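Local coordinates for protein MHC class I antigen (Ctenopharyngodon idella, PDB 5H5Z) that probably presents peptides to T cells as the heavy chain of a bony fish MHC class I molecule, in complex with beta-2-microglobulin, at residues 19-24 against 33-38; 40-45 against 60-65. All blocks are in the same frame, centred on the assembly; numbering follows the deposited sequence.

Contact 1. Residues 19-24 against 33-38; sequences PEFTAV and MYFDSN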
loop_
_atom_site.group_PDB
_atom_site.type_symbol
_atom_site.label_atom_id
_atom_site.label_comp_id
_atom_site.label_asym_id
_atom_site.label_seq_id
_atom_site.Cartn_x
_atom_site.Cartn_y
_atom_site.Cartn_z
ATOM N N PRO A 19 -6.217 -17.617 -0.477
ATOM C CA PRO A 19 -5.491 -18.815 -0.917
ATOM C C PRO A 19 -4.320 -19.172 -0.000
ATOM O O PRO A 19 -3.942 -18.380 0.863
ATOM C CB PRO A 19 -4.962 -18.425 -2.306
ATOM C CG PRO A 19 -5.726 -17.210 -2.706
ATOM C CD PRO A 19 -6.034 -16.502 -1.425
ATOM N N GLU A 20 -3.751 -20.361 -0.199
ATOM C CA GLU A 20 -2.583 -20.801 0.560
ATOM C C GLU A 20 -1.365 -19.920 0.312
ATOM O O GLU A 20 -0.558 -19.700 1.213
ATOM C CB GLU A 20 -2.222 -22.235 0.202
ATOM C CG GLU A 20 -2.955 -23.282 1.006
ATOM C CD GLU A 20 -2.378 -24.661 0.791
ATOM O OE1 GLU A 20 -1.872 -25.247 1.771
ATOM O OE2 GLU A 20 -2.418 -25.151 -0.357
ATOM N N PHE A 21 -1.238 -19.431 -0.916
ATOM C CA PHE A 21 -0.098 -18.620 -1.310
ATOM C C PHE A 21 -0.563 -17.481 -2.197
ATOM O O PHE A 21 -1.361 -17.693 -3.106
ATOM C CB PHE A 21 0.927 -19.483 -2.060
ATOM C CG PHE A 21 2.174 -18.747 -2.459
ATOM C CD1 PHE A 21 3.231 -18.609 -1.568
ATOM C CD2 PHE A 21 2.299 -18.206 -3.737
ATOM C CE1 PHE A 21 4.386 -17.937 -1.933
ATOM C CE2 PHE A 21 3.455 -17.530 -4.110
ATOM C CZ PHE A 21 4.500 -17.396 -3.206
ATOM N N THR A 22 -0.060 -16.279 -1.920
ATOM C CA THR A 22 -0.289 -15.107 -2.760
ATOM C C THR A 22 1.045 -14.395 -2.988
ATOM O O THR A 22 1.825 -14.212 -2.054
ATOM C CB THR A 22 -1.287 -14.121 -2.104
ATOM O OG1 THR A 22 -2.510 -14.799 -1.796
ATOM C CG2 THR A 22 -1.591 -12.942 -3.029
ATOM N N ALA A 23 1.314 -14.003 -4.230
ATOM C CA ALA A 23 2.499 -13.214 -4.531
ATOM C C ALA A 23 2.095 -11.961 -5.294
ATOM O O ALA A 23 1.282 -12.026 -6.220
ATOM C CB ALA A 23 3.493 -14.033 -5.346
ATOM N N VAL A 24 2.649 -10.823 -4.879
ATOM C CA VAL A 24 2.489 -9.552 -5.597
ATOM C C VAL A 24 3.870 -8.977 -5.935
ATOM O O VAL A 24 4.770 -8.963 -5.094
ATOM C CB VAL A 24 1.652 -8.541 -4.768
ATOM C CG1 VAL A 24 1.728 -7.131 -5.347
ATOM C CG2 VAL A 24 0.203 -9.004 -4.660
ATOM N N MET A 33 2.365 -7.389 -11.090
ATOM C CA MET A 33 2.225 -8.847 -11.181
ATOM C C MET A 33 1.371 -9.375 -10.034
ATOM O O MET A 33 1.435 -8.848 -8.921
ATOM C CB MET A 33 3.615 -9.497 -11.154
ATOM C CG MET A 33 3.644 -11.021 -11.169
ATOM S SD MET A 33 3.369 -11.753 -9.545
ATOM C CE MET A 33 4.837 -11.261 -8.677
ATOM N N TYR A 34 0.591 -10.420 -10.313
ATOM C CA TYR A 34 -0.149 -11.159 -9.287
ATOM C C TYR A 34 -0.029 -12.674 -9.506
ATOM O O TYR A 34 -0.011 -13.133 -10.644
ATOM C CB TYR A 34 -1.623 -10.760 -9.301
ATOM C CG TYR A 34 -2.455 -11.508 -8.286
ATOM C CD1 TYR A 34 -2.454 -11.119 -6.949
ATOM C CD2 TYR A 34 -3.226 -12.612 -8.655
ATOM C CE1 TYR A 34 -3.210 -11.793 -6.007
ATOM C CE2 TYR A 34 -3.985 -13.295 -7.716
ATOM C CZ TYR A 34 -3.971 -12.877 -6.395
ATOM O OH TYR A 34 -4.713 -13.534 -5.452
ATOM N N PHE A 35 0.040 -13.434 -8.412
ATOM C CA PHE A 35 -0.051 -14.896 -8.448
ATOM C C PHE A 35 -0.758 -15.381 -7.195
ATOM O O PHE A 35 -0.527 -14.857 -6.106
ATOM C CB PHE A 35 1.349 -15.526 -8.516
ATOM C CG PHE A 35 1.359 -17.043 -8.464
ATOM C CD1 PHE A 35 1.343 -17.719 -7.243
ATOM C CD2 PHE A 35 1.419 -17.794 -9.633
ATOM C CE1 PHE A 35 1.360 -19.113 -7.192
ATOM C CE2 PHE A 35 1.446 -19.184 -9.592
ATOM C CZ PHE A 35 1.416 -19.849 -8.372
ATOM N N ASP A 36 -1.618 -16.383 -7.349
ATOM C CA ASP A 36 -2.083 -17.134 -6.191
ATOM C C ASP A 36 -2.220 -18.628 -6.462
ATOM O O ASP A 36 -2.237 -19.062 -7.618
ATOM C CB ASP A 36 -3.334 -16.506 -5.526
ATOM C CG ASP A 36 -4.626 -16.758 -6.293
ATOM O OD1 ASP A 36 -4.842 -17.878 -6.802
ATOM O OD2 ASP A 36 -5.460 -15.828 -6.343
ATOM N N SER A 37 -2.302 -19.406 -5.384
ATOM C CA SER A 37 -2.318 -20.863 -5.478
ATOM C C SER A 37 -3.685 -21.452 -5.858
ATOM O O SER A 37 -3.808 -22.667 -6.057
ATOM C CB SER A 37 -1.793 -21.488 -4.181
ATOM O OG SER A 37 -2.497 -20.988 -3.060
ATOM N N ASN A 38 -4.702 -20.598 -5.956
ATOM C CA ASN A 38 -6.000 -21.012 -6.490
ATOM C C ASN A 38 -6.000 -21.042 -8.017
ATOM O O ASN A 38 -6.410 -22.030 -8.620
ATOM C CB ASN A 38 -7.126 -20.111 -5.975
ATOM C CG ASN A 38 -7.497 -20.402 -4.531
ATOM O OD1 ASN A 38 -7.225 -21.482 -4.008
ATOM N ND2 ASN A 38 -8.135 -19.435 -3.881
HETATM O O HOH W 1 -4.875 -22.020 -2.475
HETATM O O HOH W 2 -4.835 -13.530 -2.529
#
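Phe21 and Phe35 both hold CG anti to the backbone N, which brings the rings together rim to rim, CD2 of Phe21 lying 3.7 Å from CD1 of Phe35. Their planes stand at 69°, neither ring covering the other. Ser37 instead tucks OG between its own N and carbonyl carbon (chi1 53°), where OG accepts from Phe21 N at 2.9 Å, while Ser37 N donates to Phe21 O. Ala23 and Phe35 form the hydrogen-bonded pair of this antiparallel hairpin, strands 21-27 and 30-36 of the sheet that floors the MHC class I peptide groove; Ala23 N to Phe35 O spans 2.8 Å and is nearly straight at 172°. Phe21, Ala23 and Phe35 lie on the helix side, where helix 55-82 packs on both phenyl rings. On the other face, Thr22 CG2 meets CE1 of the Tyr34 ring at 3.6 Å, and Leu55 of the beta-2-microglobulin chain packs on Thr22 and Val24. Tyr34 OH donates to the anti lone pair of Asp36 OD2 at 2.6 Å and accepts a hydrogen bond from a water that also donates to Thr22 OG1. A second water joins Glu20 N, Ser37 OG and Asn38 OD1.

Contact 2. Residues 40-45 against 60-65; sequences MKAVPK and RQTQVL
Ala42 N donates to the hydroxyl of Thr62, N to OG1 3.0 Å and nearly straight at 165°, in the one hydrogen bond that joins segment 40-45 to the helical turn 60-65. The Ala42 methyl points at the helix and lies against three side chains: its CB is 3.8 Å from Gln61 CG and also meets Thr62 OG1 and, more loosely, Leu65 CD1. Thr62 divides its two branches along the segment. With OG1 beside its own backbone N (chi1 -66°), the hydroxyl meets Ala42, and CG2, anti to that N, comes within 3.2 Å of Met40 O. The same carbonyl takes a bond from Lys41 NZ at 2.9 Å, the ammonium sitting above the carbonyl plane rather than on a lone pair. To reach it the lysine chain folds back at chi2 and chi4, which also lays CD beside Thr62 CG2 at 4.1 Å.

Further out, Thr62 OG1 is itself bonded to Trp58 O, one turn earlier in helix 55-82, and Phe35 of the sheet packs on both Ala42 and Leu65. Gln61 touches Ala42 through CB and CG, but its chain bends at chi2 and carries the amide away to the groove, where OE1 is hydrogen-bonded to the backbone of the bound peptide. The contact thus backs the wall of the peptide groove. Tied to Trp58 O, the buried Thr62 hydroxyl probably spends its proton there and is left to accept from Ala42 N, so that two bonds fix its rotation and satisfy a backbone N-H beside the helix.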
loop_
_atom_site.group_PDB
_atom_site.type_symbol
_atom_site.label_atom_id
_atom_site.label_comp_id
_atom_site.label_asym_id
_atom_site.label_seq_id
_atom_site.Cartn_x
_atom_site.Cartn_y
_atom_site.Cartn_z
ATOM N N MET A 40 -3.162 -20.677 -9.769
ATOM C CA MET A 40 -1.845 -21.234 -10.119
ATOM C C MET A 40 -1.228 -20.579 -11.352
ATOM O O MET A 40 -0.497 -21.225 -12.110
ATOM C CB MET A 40 -1.903 -22.762 -10.298
ATOM C CG MET A 40 -2.074 -23.544 -9.009
ATOM S SD MET A 40 -0.659 -23.427 -7.891
ATOM C CE MET A 40 -1.073 -24.740 -6.747
ATOM N N LYS A 41 -1.526 -19.297 -11.552
ATOM C CA LYS A 41 -1.064 -18.580 -12.735
ATOM C C LYS A 41 -0.592 -17.181 -12.373
ATOM O O LYS A 41 -1.288 -16.450 -11.669
ATOM C CB LYS A 41 -2.166 -18.517 -13.810
ATOM C CG LYS A 41 -2.611 -19.875 -14.359
ATOM C CD LYS A 41 -1.519 -20.579 -15.166
ATOM C CE LYS A 41 -1.792 -22.075 -15.343
ATOM N NZ LYS A 41 -1.165 -22.972 -14.314
ATOM N N ALA A 42 0.603 -16.827 -12.836
ATOM C CA ALA A 42 1.111 -15.465 -12.695
ATOM C C ALA A 42 0.572 -14.616 -13.837
ATOM O O ALA A 42 0.644 -15.019 -15.009
ATOM C CB ALA A 42 2.630 -15.453 -12.699
ATOM N N VAL A 43 0.042 -13.443 -13.499
ATOM C CA VAL A 43 -0.614 -12.572 -14.483
ATOM C C VAL A 43 -0.147 -11.108 -14.409
ATOM O O VAL A 43 0.223 -10.620 -13.327
ATOM C CB VAL A 43 -2.162 -12.633 -14.373
ATOM C CG1 VAL A 43 -2.683 -14.008 -14.772
ATOM C CG2 VAL A 43 -2.628 -12.265 -12.971
ATOM N N PRO A 44 -0.168 -10.403 -15.562
ATOM C CA PRO A 44 0.203 -8.989 -15.639
ATOM C C PRO A 44 -0.821 -8.088 -14.964
ATOM O O PRO A 44 -2.013 -8.398 -14.968
ATOM C CB PRO A 44 0.216 -8.711 -17.147
ATOM C CG PRO A 44 -0.697 -9.732 -17.734
ATOM C CD PRO A 44 -0.481 -10.958 -16.898
ATOM N N LYS A 45 -0.355 -6.977 -14.404
ATOM C CA LYS A 45 -1.256 -6.022 -13.766
ATOM C C LYS A 45 -1.098 -4.579 -14.260
ATOM O O LYS A 45 -1.797 -3.699 -13.785
ATOM C CB LYS A 45 -1.124 -6.086 -12.238
ATOM C CG LYS A 45 -1.545 -7.410 -11.599
ATOM C CD LYS A 45 -3.025 -7.745 -11.786
ATOM C CE LYS A 45 -3.936 -6.747 -11.079
ATOM N NZ LYS A 45 -5.366 -7.157 -11.120
ATOM N N ARG A 60 7.228 -18.806 -17.320
ATOM C CA ARG A 60 8.396 -18.904 -16.447
ATOM C C ARG A 60 8.100 -18.378 -15.047
ATOM O O ARG A 60 8.490 -18.999 -14.054
ATOM C CB ARG A 60 9.603 -18.187 -17.063
ATOM C CG ARG A 60 10.538 -19.140 -17.793
ATOM C CD ARG A 60 11.257 -18.505 -18.975
ATOM N NE ARG A 60 11.899 -19.540 -19.784
ATOM C CZ ARG A 60 11.276 -20.255 -20.722
ATOM N NH1 ARG A 60 9.988 -20.037 -20.986
ATOM N NH2 ARG A 60 11.934 -21.191 -21.396
ATOM N N GLN A 61 7.391 -17.254 -14.973
ATOM C CA GLN A 61 7.013 -16.675 -13.684
ATOM C C GLN A 61 6.047 -17.586 -12.919
ATOM O O GLN A 61 6.182 -17.766 -11.706
ATOM C CB GLN A 61 6.425 -15.271 -13.858
ATOM C CG GLN A 61 6.276 -14.507 -12.553
ATOM C CD GLN A 61 7.586 -14.398 -11.795
ATOM O OE1 GLN A 61 8.413 -13.525 -12.075
ATOM N NE2 GLN A 61 7.785 -15.297 -10.834
ATOM N N THR A 62 5.085 -18.154 -13.644
ATOM C CA THR A 62 4.148 -19.129 -13.097
ATOM C C THR A 62 4.902 -20.322 -12.497
ATOM O O THR A 62 4.605 -20.751 -11.379
ATOM C CB THR A 62 3.151 -19.608 -14.177
ATOM O OG1 THR A 62 2.310 -18.515 -14.571
ATOM C CG2 THR A 62 2.278 -20.750 -13.663
ATOM N N GLN A 63 5.887 -20.835 -13.232
ATOM C CA GLN A 63 6.666 -21.979 -12.770
ATOM C C GLN A 63 7.454 -21.682 -11.491
ATOM O O GLN A 63 7.490 -22.508 -10.584
ATOM C CB GLN A 63 7.586 -22.505 -13.882
ATOM C CG GLN A 63 7.882 -23.991 -13.772
ATOM C CD GLN A 63 6.623 -24.855 -13.746
ATOM O OE1 GLN A 63 6.617 -25.923 -13.138
ATOM N NE2 GLN A 63 5.554 -24.397 -14.400
ATOM N N VAL A 64 8.072 -20.503 -11.427
ATOM C CA VAL A 64 8.823 -20.074 -10.244
ATOM C C VAL A 64 7.898 -20.023 -9.020
ATOM O O VAL A 64 8.240 -20.517 -7.930
ATOM C CB VAL A 64 9.509 -18.700 -10.482
ATOM C CG1 VAL A 64 10.059 -18.119 -9.185
ATOM C CG2 VAL A 64 10.624 -18.826 -11.509
ATOM N N LEU A 65 6.709 -19.461 -9.212
ATOM C CA LEU A 65 5.777 -19.254 -8.096
ATOM C C LEU A 65 5.003 -20.499 -7.664
ATOM O O LEU A 65 4.602 -20.594 -6.503
ATOM C CB LEU A 65 4.857 -18.064 -8.363
ATOM C CG LEU A 65 5.648 -16.750 -8.477
ATOM C CD1 LEU A 65 4.800 -15.618 -9.047
ATOM C CD2 LEU A 65 6.290 -16.355 -7.149
#

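Following the chain from its N terminus, contact 1 closes first, as strand 30-36 returns along strand 21-27 in a tight hairpin. The chain then turns through a loop and rejoins the sheet as the short edge strand 43-44, before helix 55-82 comes back to close contact 2. The two loops therefore lie in series, neither crossing nor enclosing the other, with centres about 9 Å apart. Strand 43-44 joins them beside strand 30-36: Tyr34 O and Val43 N lie 2.9 Å apart, a probable hydrogen bond. Phe35 CE2 also lies 3.5 Å from Met40 C. Together they tie the floor of the peptide groove, through the residues leading into its outermost strand, to the helix that walls it.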